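Long-range contacts in hydrolase, putative (PDB 2B30), which is a putative phosphatase of the HAD superfamily (Cof-like, subfamily IIB), probably magnesium-dependent, here with calcium in its metal site: residues Asp35-Val40 with Leu244-Ala249; His223-Gly228 with Glu250-Met255. One frame throughout, in Å; residues are numbered along the deposited sequence.

Interaction 1 of 2, residues Asp35-Val40 with Leu244-Ala249; sequences DGTLFV and LVVGDA. With CA (calcium ion), chain E.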
# COMPACT_ATOMS: atom_id res chain seq x y z
N ASP A 35 -8.59 14.22 12.49
CA ASP A 35 -9.28 13.84 13.72
C ASP A 35 -8.44 12.87 14.51
O ASP A 35 -7.84 11.95 13.94
CB ASP A 35 -10.62 13.17 13.44
CG ASP A 35 -11.57 14.07 12.73
OD1 ASP A 35 -11.31 14.35 11.54
OD2 ASP A 35 -12.56 14.51 13.36
N GLY A 36 -8.41 13.07 15.82
CA GLY A 36 -7.62 12.24 16.70
C GLY A 36 -6.16 12.66 16.77
O GLY A 36 -5.43 12.20 17.64
N THR A 37 -5.74 13.53 15.86
CA THR A 37 -4.37 14.00 15.80
C THR A 37 -4.36 15.52 15.95
O THR A 37 -3.99 16.04 16.99
CB THR A 37 -3.66 13.55 14.49
OG1 THR A 37 -3.69 12.12 14.39
CG2 THR A 37 -2.22 14.02 14.45
N LEU A 38 -4.82 16.23 14.92
CA LEU A 38 -4.85 17.69 14.91
C LEU A 38 -6.17 18.24 15.50
O LEU A 38 -6.16 19.20 16.27
CB LEU A 38 -4.67 18.19 13.48
CG LEU A 38 -4.32 19.66 13.23
CD1 LEU A 38 -2.92 19.97 13.71
CD2 LEU A 38 -4.45 19.99 11.74
N PHE A 39 -7.29 17.62 15.14
CA PHE A 39 -8.61 18.04 15.60
C PHE A 39 -9.09 17.13 16.72
O PHE A 39 -9.13 15.91 16.53
CB PHE A 39 -9.59 17.96 14.43
CG PHE A 39 -10.99 18.37 14.76
CD1 PHE A 39 -11.45 19.64 14.40
CD2 PHE A 39 -11.86 17.50 15.40
CE1 PHE A 39 -12.75 20.02 14.69
CE2 PHE A 39 -13.16 17.88 15.69
CZ PHE A 39 -13.61 19.15 15.34
N VAL A 40 -9.49 17.72 17.85
CA VAL A 40 -9.78 16.96 19.08
C VAL A 40 -11.26 16.55 19.20
O VAL A 40 -11.57 15.36 19.23
CB VAL A 40 -9.34 17.76 20.34
CG1 VAL A 40 -9.54 16.93 21.61
CG2 VAL A 40 -7.88 18.19 20.22
N LEU A 244 7.66 13.46 7.04
CA LEU A 244 7.25 13.20 8.42
C LEU A 244 5.74 13.13 8.53
O LEU A 244 5.04 14.04 8.08
CB LEU A 244 7.77 14.26 9.39
CG LEU A 244 7.21 14.14 10.83
CD1 LEU A 244 8.32 14.15 11.84
CD2 LEU A 244 6.18 15.20 11.14
N VAL A 245 5.26 12.08 9.18
CA VAL A 245 3.84 11.77 9.22
C VAL A 245 3.39 11.44 10.65
O VAL A 245 4.17 10.89 11.44
CB VAL A 245 3.51 10.60 8.25
CG1 VAL A 245 4.18 9.32 8.68
CG2 VAL A 245 2.01 10.39 8.13
N VAL A 246 2.15 11.79 10.98
CA VAL A 246 1.60 11.56 12.31
C VAL A 246 0.11 11.20 12.23
O VAL A 246 -0.64 11.78 11.45
CB VAL A 246 1.91 12.79 13.26
CG1 VAL A 246 1.26 14.06 12.77
CG2 VAL A 246 1.48 12.50 14.70
N GLY A 247 -0.32 10.22 13.04
CA GLY A 247 -1.69 9.70 12.95
C GLY A 247 -2.13 8.89 14.15
O GLY A 247 -1.44 8.85 15.17
N ASP A 248 -3.28 8.22 14.04
CA ASP A 248 -3.91 7.63 15.21
C ASP A 248 -4.76 6.38 15.01
O ASP A 248 -4.93 5.61 15.96
CB ASP A 248 -4.79 8.68 15.90
CG ASP A 248 -6.05 8.97 15.13
OD1 ASP A 248 -5.95 9.43 13.98
OD2 ASP A 248 -7.15 8.74 15.67
N ALA A 249 -5.27 6.17 13.80
CA ALA A 249 -6.34 5.19 13.59
C ALA A 249 -6.03 4.19 12.45
O ALA A 249 -4.94 4.19 11.87
CB ALA A 249 -7.63 5.94 13.31
CA CA E . -7.68 10.35 12.27
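Asp-35 O and Asp-248 OD1 grip the same calcium ion, the carbonyl oxygen of Asp-35 at 2.3 Å and the carboxylate oxygen of Asp-248 at 2.6 Å; the two oxygens lie 3.2 Å apart. This is the metal site of the HAD fold: the end of strand 29-33 and the turn that follows carry the DxD motif, and Asp-248 stands in the loop after the neighbouring parallel strand 243-247; Asp-33 completes the protein ligands. Gly-247 to Asp-252 read GDxxxD, consistent with the acidic motif of the superfamily, with Asp-248 as first acid and Asp-252 as second. Asp-248 places its CG between its own N and carbonyl carbon (chi1 73°), which swings the carboxylate across to the metal and leaves OD2 3.7 Å from Gly-36 CA. The side chain of Asp-35 instead leads away to a salt bridge with Arg-70, so this residue serves the calcium through its backbone. Thr-37 uses both branches: its hydroxyl hydrogen-bonds Asp-33, tying this turn to another metal ligand, while its methyl enters the buried apolar layer beneath helix 288-297. There Thr-37 CG2 sits against both methyls of Val-246, 3.9 Å from CG1 and 4.0 Å from CG2.

Interaction 2 of 2, residues His223-Gly228 with Glu250-Met255; sequences HDKYTG and ENDIAM
Lys-225 starts with CG beside its backbone N (chi1 -72°) and then runs extended to NZ, while Asp-252 turns its carboxylate back toward the lysine with chi1 -62°. The two ends meet in a salt bridge of 2.7 Å between Lys-225 NZ and Asp-252 OD1, the ammonium arriving on the syn side of that oxygen, 24° out of the carboxylate plane. Lys-225 is probably the conserved lysine of HAD enzymes, paired here with the second acid of the GDxxxD motif across the starts of helices 225-235 and 253-257. On its way the lysine chain passes over the backbone of Asn-251, with CD 3.4 Å from Asn-251 O, and Met-255 SD lies beside the chain, 4.1 Å from Lys-225 CD. A water bridges Lys-225 N and Asn-251 O. Asp-224 caps helix 225-235, its OD2 accepting from Tyr-226 N at 3.0 Å, and Tyr-226 CB packs 3.9 Å from Ala-254 CB; the phenol OH reaches Gly-222 O of the second subunit. Lys-225 NZ also donates to Cys-67 O, and Asp-252 OD2 accepts from the backbone N of Asp-248 and Ala-249. Thus held, the ammonium probably brings a positive group close to the carboxylates round the metal.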
# COMPACT_ATOMS: atom_id res chain seq x y z
N HIS A 223 -7.20 2.07 -2.67
CA HIS A 223 -6.80 3.42 -2.27
C HIS A 223 -6.76 3.59 -0.76
O HIS A 223 -7.62 3.09 -0.04
CB HIS A 223 -7.76 4.47 -2.86
CG HIS A 223 -7.72 4.55 -4.35
ND1 HIS A 223 -6.72 5.20 -5.03
CD2 HIS A 223 -8.53 4.01 -5.30
CE1 HIS A 223 -6.91 5.08 -6.33
NE2 HIS A 223 -8.01 4.36 -6.52
N ASP A 224 -5.75 4.30 -0.29
CA ASP A 224 -5.73 4.79 1.08
C ASP A 224 -4.93 6.10 1.12
O ASP A 224 -4.58 6.65 0.07
CB ASP A 224 -5.15 3.73 2.02
CG ASP A 224 -3.68 3.55 1.82
OD1 ASP A 224 -3.29 3.10 0.72
OD2 ASP A 224 -2.91 3.88 2.76
N LYS A 225 -4.68 6.62 2.32
CA LYS A 225 -3.90 7.85 2.47
C LYS A 225 -2.53 7.71 1.82
O LYS A 225 -2.09 8.62 1.12
CB LYS A 225 -3.76 8.25 3.95
CG LYS A 225 -5.05 8.78 4.58
CD LYS A 225 -4.81 9.29 6.00
CE LYS A 225 -6.10 9.36 6.81
NZ LYS A 225 -5.95 10.15 8.07
N TYR A 226 -1.87 6.57 2.02
CA TYR A 226 -0.53 6.34 1.47
C TYR A 226 -0.45 6.44 -0.08
O TYR A 226 0.45 7.09 -0.61
CB TYR A 226 0.03 4.98 1.94
CG TYR A 226 1.46 4.70 1.46
CD1 TYR A 226 2.50 5.54 1.83
CD2 TYR A 226 1.75 3.58 0.66
CE1 TYR A 226 3.81 5.29 1.40
CE2 TYR A 226 3.07 3.32 0.23
CZ TYR A 226 4.08 4.18 0.60
OH TYR A 226 5.37 3.96 0.19
N THR A 227 -1.39 5.81 -0.78
CA THR A 227 -1.37 5.82 -2.25
C THR A 227 -1.68 7.19 -2.79
O THR A 227 -1.15 7.57 -3.84
CB THR A 227 -2.38 4.87 -2.88
OG1 THR A 227 -3.71 5.25 -2.50
CG2 THR A 227 -2.09 3.45 -2.47
N GLY A 228 -2.56 7.91 -2.09
CA GLY A 228 -2.86 9.30 -2.42
C GLY A 228 -1.66 10.20 -2.18
O GLY A 228 -1.30 11.00 -3.05
N GLU A 250 -7.02 3.35 12.15
CA GLU A 250 -6.90 2.33 11.11
C GLU A 250 -6.55 2.89 9.73
O GLU A 250 -5.74 2.30 9.00
CB GLU A 250 -8.21 1.53 11.03
CG GLU A 250 -8.08 0.20 10.31
CD GLU A 250 -9.38 -0.59 10.34
OE1 GLU A 250 -10.41 -0.08 9.83
OE2 GLU A 250 -9.36 -1.72 10.87
N ASN A 251 -7.14 4.03 9.36
CA ASN A 251 -6.89 4.63 8.05
C ASN A 251 -5.57 5.40 7.95
O ASN A 251 -5.28 6.02 6.91
CB ASN A 251 -8.08 5.52 7.62
CG ASN A 251 -8.25 6.73 8.49
OD1 ASN A 251 -7.83 6.74 9.65
ND2 ASN A 251 -8.86 7.76 7.94
N ASP A 252 -4.76 5.36 9.02
CA ASP A 252 -3.42 5.95 9.02
C ASP A 252 -2.31 4.89 8.93
O ASP A 252 -1.15 5.22 8.73
CB ASP A 252 -3.19 6.76 10.32
CG ASP A 252 -4.14 7.92 10.47
OD1 ASP A 252 -4.24 8.74 9.53
OD2 ASP A 252 -4.79 8.02 11.54
N ILE A 253 -2.65 3.62 9.09
CA ILE A 253 -1.64 2.58 9.29
C ILE A 253 -0.66 2.40 8.12
O ILE A 253 0.53 2.17 8.33
CB ILE A 253 -2.30 1.22 9.61
CG1 ILE A 253 -2.97 1.27 10.98
CG2 ILE A 253 -1.28 0.07 9.57
CD1 ILE A 253 -4.03 0.24 11.10
N ALA A 254 -1.17 2.49 6.90
CA ALA A 254 -0.32 2.32 5.72
C ALA A 254 0.67 3.46 5.58
O ALA A 254 1.76 3.24 5.10
CB ALA A 254 -1.13 2.21 4.46
N MET A 255 0.29 4.67 5.99
CA MET A 255 1.23 5.78 5.92
C MET A 255 2.17 5.80 7.12
O MET A 255 3.28 6.31 7.01
CB MET A 255 0.50 7.12 5.77
CG MET A 255 -0.08 7.69 7.04
SD MET A 255 -0.80 9.28 6.64
CE MET A 255 -1.41 9.80 8.25
O HOH W 1 -6.42 5.66 4.48

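How the interactions relate
Both contacts lie round the metal site, probably the active site, their centres 13 Å apart, and their segments alternate along the chain. Interaction 1 is a buried contact between a turn and the C-terminal end of a central strand of the mixed sheet, joined by a shared cation and a little methyl packing. Interaction 2 is only partly buried and brings together two helix starts through a direct ion pair, a bridging water and apolar side chains, with one edge at the subunit interface. Strand 243-247 leads directly into the loop and helix of interaction 2, and Met-255 packs against Val-245. Asp-252 takes part in both sites and probably helps position the metal-binding carboxylate of interaction 1.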